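Local coordinates for protein putative glucoamylase (Bacteroides uniformis, PDB 4GL3) that probably hydrolyses glycosidic bonds as a glucoamylase-like glycoside hydrolase with a helix-rich fold of the six-hairpin type, at residues 22-27 against 381-385; 196-200 against 215-220. All coordinates share one frame; numbering follows the deposited sequence.

Contact 1: residues 22-27 against 381-385; sequences VQKQTF and QGPII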
# COMPACT_ATOMS: atom_id res chain seq x y z
N VAL A 22 -18.58 -0.97 1.56
CA VAL A 22 -17.26 -1.28 2.10
C VAL A 22 -16.33 -0.05 1.96
O VAL A 22 -15.64 0.36 2.91
CB VAL A 22 -16.68 -2.56 1.47
CG1 VAL A 22 -15.19 -2.75 1.80
CG2 VAL A 22 -17.52 -3.75 1.91
N GLN A 23 -16.36 0.59 0.80
CA GLN A 23 -15.55 1.77 0.57
C GLN A 23 -15.96 2.93 1.49
O GLN A 23 -15.11 3.62 2.06
CB GLN A 23 -15.67 2.21 -0.89
CG GLN A 23 -15.03 1.27 -1.90
CD GLN A 23 -15.10 1.87 -3.30
OE1 GLN A 23 -16.20 1.93 -3.87
NE2 GLN A 23 -13.96 2.34 -3.84
N LYS A 24 -17.26 3.15 1.61
CA LYS A 24 -17.77 4.26 2.42
C LYS A 24 -17.48 4.08 3.91
O LYS A 24 -17.11 5.03 4.56
CB LYS A 24 -19.27 4.37 2.22
CG LYS A 24 -19.98 5.61 2.83
CD LYS A 24 -21.48 5.51 2.46
CE LYS A 24 -22.34 6.64 2.97
NZ LYS A 24 -21.91 7.93 2.38
N GLN A 25 -17.70 2.88 4.44
CA GLN A 25 -17.47 2.64 5.86
C GLN A 25 -15.97 2.73 6.18
O GLN A 25 -15.59 3.32 7.19
CB GLN A 25 -18.03 1.28 6.30
CG GLN A 25 -18.19 1.15 7.82
CD GLN A 25 -19.58 1.53 8.28
OE1 GLN A 25 -20.29 2.28 7.60
NE2 GLN A 25 -19.99 1.00 9.41
N THR A 26 -15.13 2.17 5.31
CA THR A 26 -13.69 2.15 5.52
C THR A 26 -13.13 3.58 5.39
O THR A 26 -12.16 3.94 6.05
CB THR A 26 -13.01 1.11 4.57
OG1 THR A 26 -13.73 -0.14 4.64
CG2 THR A 26 -11.53 0.87 4.95
N PHE A 27 -13.74 4.38 4.53
CA PHE A 27 -13.32 5.76 4.29
C PHE A 27 -13.32 6.58 5.59
O PHE A 27 -12.52 7.50 5.76
CB PHE A 27 -14.20 6.38 3.20
CG PHE A 27 -13.90 7.82 2.90
CD1 PHE A 27 -12.80 8.17 2.14
CD2 PHE A 27 -14.73 8.82 3.35
CE1 PHE A 27 -12.54 9.49 1.84
CE2 PHE A 27 -14.47 10.15 3.07
CZ PHE A 27 -13.37 10.49 2.31
N GLN A 381 -6.56 -1.05 5.86
CA GLN A 381 -7.78 -0.37 5.41
C GLN A 381 -7.60 0.39 4.08
O GLN A 381 -8.49 0.40 3.24
CB GLN A 381 -8.32 0.57 6.49
CG GLN A 381 -8.81 -0.12 7.77
CD GLN A 381 -9.79 -1.28 7.55
OE1 GLN A 381 -9.40 -2.42 7.22
NE2 GLN A 381 -11.01 -1.04 7.86
N GLY A 382 -6.45 1.04 3.89
CA GLY A 382 -6.24 1.83 2.72
C GLY A 382 -6.42 1.07 1.42
O GLY A 382 -7.13 1.54 0.51
N PRO A 383 -5.75 -0.09 1.30
CA PRO A 383 -5.84 -0.85 0.04
C PRO A 383 -7.24 -1.38 -0.27
O PRO A 383 -7.57 -1.56 -1.44
CB PRO A 383 -4.81 -2.01 0.23
CG PRO A 383 -3.82 -1.47 1.26
CD PRO A 383 -4.68 -0.62 2.19
N ILE A 384 -8.05 -1.60 0.76
CA ILE A 384 -9.41 -2.06 0.53
C ILE A 384 -10.16 -0.99 -0.25
O ILE A 384 -10.78 -1.31 -1.26
CB ILE A 384 -10.14 -2.40 1.84
CG1 ILE A 384 -9.49 -3.61 2.51
CG2 ILE A 384 -11.63 -2.65 1.57
CD1 ILE A 384 -9.98 -3.85 3.95
N ILE A 385 -10.06 0.28 0.18
CA ILE A 385 -10.79 1.37 -0.49
C ILE A 385 -10.26 1.52 -1.90
O ILE A 385 -11.01 1.58 -2.88
CB ILE A 385 -10.64 2.75 0.22
CG1 ILE A 385 -11.15 2.73 1.64
CG2 ILE A 385 -11.43 3.84 -0.54
CD1 ILE A 385 -10.67 3.90 2.48
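Helix 15-27 and helix 378-393 run roughly antiparallel where Q23 meets I385 and T26 meets Q381, their local axes 9.3 Å apart at closest and their directions 147° apart. This is a buried helix-helix packing that brings the N-terminal part of the chain against a helix 354 residues later, consistent with the family's six-hairpin fold. T26 and I385 carry most of the packing. T26 CG2, anti to the backbone N, is the branch that reaches across, touching Q381 NE2 at 3.5 Å and I385 CG1 at 3.8 Å, and I385 CD1 reaches F27 CA at 3.7 Å. The T26 hydroxyl turns back to its own helix, where OG1 donates to V22 O over 2.6 Å. That carbonyl also takes T26 N, from the opposite face of its plane. V22 CG1 meets I384 CG2 at 3.6 Å, the side chains crossing at about a right angle. Q23 extends beyond CG to bring NE2 to the carbonyl of I385, while E389 also accepts from NE2 and R392 donates to OE1. An alanine here would remove the amide and is likely to leave I385 O without this donor and E389 and R392 without their shared partner. The bond from Q23 NE2 to I385 O is 3.2 Å long, with an N-H...O angle of 158°, and enters in the carbonyl plane on a lone pair.

Contact 2: residues 196-200 against 215-220; sequences CHIVY and VYHKGW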
# COMPACT_ATOMS: atom_id res chain seq x y z
N CYS A 196 8.21 -3.46 -1.98
CA CYS A 196 8.91 -2.18 -2.18
C CYS A 196 9.25 -1.80 -3.63
O CYS A 196 10.10 -0.96 -3.84
CB CYS A 196 10.21 -2.26 -1.41
SG CYS A 196 10.03 -2.65 0.33
N HIS A 197 8.65 -2.44 -4.62
CA HIS A 197 8.99 -2.19 -6.03
C HIS A 197 9.00 -0.69 -6.39
O HIS A 197 9.89 -0.17 -7.13
CB HIS A 197 8.00 -2.97 -6.92
CG HIS A 197 8.44 -3.19 -8.33
ND1 HIS A 197 7.60 -3.71 -9.29
CD2 HIS A 197 9.64 -2.98 -8.94
CE1 HIS A 197 8.26 -3.82 -10.43
NE2 HIS A 197 9.50 -3.41 -10.24
N ILE A 198 8.01 0.01 -5.84
CA ILE A 198 7.75 1.40 -6.17
C ILE A 198 8.89 2.32 -5.75
O ILE A 198 9.07 3.42 -6.32
CB ILE A 198 6.40 1.90 -5.53
CG1 ILE A 198 5.92 3.19 -6.15
CG2 ILE A 198 6.52 2.12 -4.03
CD1 ILE A 198 5.26 3.02 -7.46
N VAL A 199 9.66 1.91 -4.74
CA VAL A 199 10.81 2.68 -4.35
C VAL A 199 11.82 2.83 -5.51
O VAL A 199 12.36 3.92 -5.72
CB VAL A 199 11.52 2.06 -3.10
CG1 VAL A 199 12.68 2.97 -2.67
CG2 VAL A 199 10.51 1.87 -1.97
N TYR A 200 12.06 1.74 -6.24
CA TYR A 200 12.98 1.78 -7.38
C TYR A 200 12.40 2.52 -8.56
O TYR A 200 13.12 3.27 -9.23
CB TYR A 200 13.40 0.37 -7.81
CG TYR A 200 14.41 -0.24 -6.86
CD1 TYR A 200 14.01 -0.88 -5.68
CD2 TYR A 200 15.78 -0.11 -7.10
CE1 TYR A 200 14.95 -1.39 -4.77
CE2 TYR A 200 16.72 -0.63 -6.20
CZ TYR A 200 16.32 -1.26 -5.04
OH TYR A 200 17.28 -1.78 -4.16
N VAL A 215 21.24 0.25 -10.44
CA VAL A 215 20.72 0.16 -9.08
C VAL A 215 19.50 -0.78 -9.08
O VAL A 215 19.34 -1.61 -8.17
CB VAL A 215 20.41 1.57 -8.49
CG1 VAL A 215 19.59 1.55 -7.19
CG2 VAL A 215 21.69 2.40 -8.31
N TYR A 216 18.65 -0.65 -10.10
CA TYR A 216 17.50 -1.53 -10.23
C TYR A 216 17.94 -2.96 -10.62
O TYR A 216 17.59 -3.93 -9.96
CB TYR A 216 16.54 -1.00 -11.31
CG TYR A 216 15.27 -1.78 -11.52
CD1 TYR A 216 14.35 -1.89 -10.52
CD2 TYR A 216 14.99 -2.37 -12.74
CE1 TYR A 216 13.17 -2.56 -10.71
CE2 TYR A 216 13.83 -3.06 -12.94
CZ TYR A 216 12.92 -3.15 -11.92
OH TYR A 216 11.73 -3.85 -12.12
N HIS A 217 18.70 -3.07 -11.70
CA HIS A 217 19.02 -4.40 -12.24
C HIS A 217 19.94 -5.25 -11.35
O HIS A 217 19.74 -6.46 -11.26
CB HIS A 217 19.59 -4.27 -13.67
CG HIS A 217 18.60 -3.69 -14.63
ND1 HIS A 217 17.45 -4.37 -15.00
CD2 HIS A 217 18.55 -2.50 -15.25
CE1 HIS A 217 16.76 -3.62 -15.83
NE2 HIS A 217 17.40 -2.48 -16.01
N LYS A 218 20.89 -4.63 -10.65
CA LYS A 218 21.77 -5.36 -9.71
C LYS A 218 21.30 -5.40 -8.27
O LYS A 218 21.59 -6.33 -7.56
CB LYS A 218 23.17 -4.77 -9.73
CG LYS A 218 23.85 -4.93 -11.06
CD LYS A 218 25.24 -4.32 -10.96
CE LYS A 218 26.14 -4.72 -12.10
NZ LYS A 218 25.95 -3.77 -13.23
N GLY A 219 20.59 -4.38 -7.82
CA GLY A 219 20.14 -4.35 -6.45
C GLY A 219 18.77 -4.98 -6.24
O GLY A 219 18.63 -5.96 -5.54
N TRP A 220 17.73 -4.39 -6.84
CA TRP A 220 16.41 -4.94 -6.69
C TRP A 220 16.30 -6.34 -7.28
O TRP A 220 15.77 -7.23 -6.63
CB TRP A 220 15.36 -4.03 -7.32
CG TRP A 220 13.99 -4.56 -7.38
CD1 TRP A 220 13.38 -5.05 -8.48
CD2 TRP A 220 13.03 -4.64 -6.32
NE1 TRP A 220 12.11 -5.39 -8.20
CE2 TRP A 220 11.86 -5.18 -6.88
CE3 TRP A 220 13.04 -4.34 -4.96
CZ2 TRP A 220 10.71 -5.40 -6.14
CZ3 TRP A 220 11.90 -4.55 -4.22
CH2 TRP A 220 10.75 -5.08 -4.80
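Four flat side chains, H197, Y200, Y216 and W220, interlock between the two segments. One face of the Y200 ring carries W220 CB over its centre, a CH-pi contact with the carbon 3.6 Å from the ring centroid. One face of the W220 indole receives H197 CA, offset toward the rim and 4.0 Å from the centroid of the six-membered ring. The H197 imidazole lies nearly parallel to the five-membered ring of W220, planes at 3°, but slid so far that they barely overlap; H197 CD2 comes 3.5 Å from W220 NE1. Y216 meets H197 rim to rim. H197 NE2 donates to Y216 OH over 2.9 Å at 166°, the oxygen lying close to the imidazole plane. Y256 bonds to H197 ND1, so both ring nitrogens are engaged, which probably fixes the imidazole's rotation; D266 bonds to Y216 OH in turn. With CG anti to the backbone N (chi1 173°), the W220 indole lies across the beginning of helix 197-205, and its CZ3 touches CB of C196, the residue before that helix, at 4.0 Å. Y200 enters as a knob among V215, Y216, G219 and W220. Its CE2 rests 3.7 Å from V215 CG1, while its hydroxyl bonds to the backbone at I190 and M174. The whole is a buried aromatic cluster, in which a knob-into-hole fit joins the start of helix 197-205 to the end of helix 213-220.

The two contacts illustrate how one helical fold can be closed at different sequence distances. Both are buried, but they share no helix and lie on opposite sides of the chain's centre, their own centres about 29 Å apart. Contact 1 closes a loop of 353 residues, and contact 2 is nested within it, with only 14 residues between its segments. Their chemistry differs too: contact 1, a helix-to-helix packing between distant parts of the chain, relies on aliphatic branches and a glutamine amide bonded to backbone, whereas contact 2, the start of one helix against the end of another, depends on aromatic rings and a histidine-tyrosine hydrogen bond. In each, a polar side chain also bonds to residues beyond the pair.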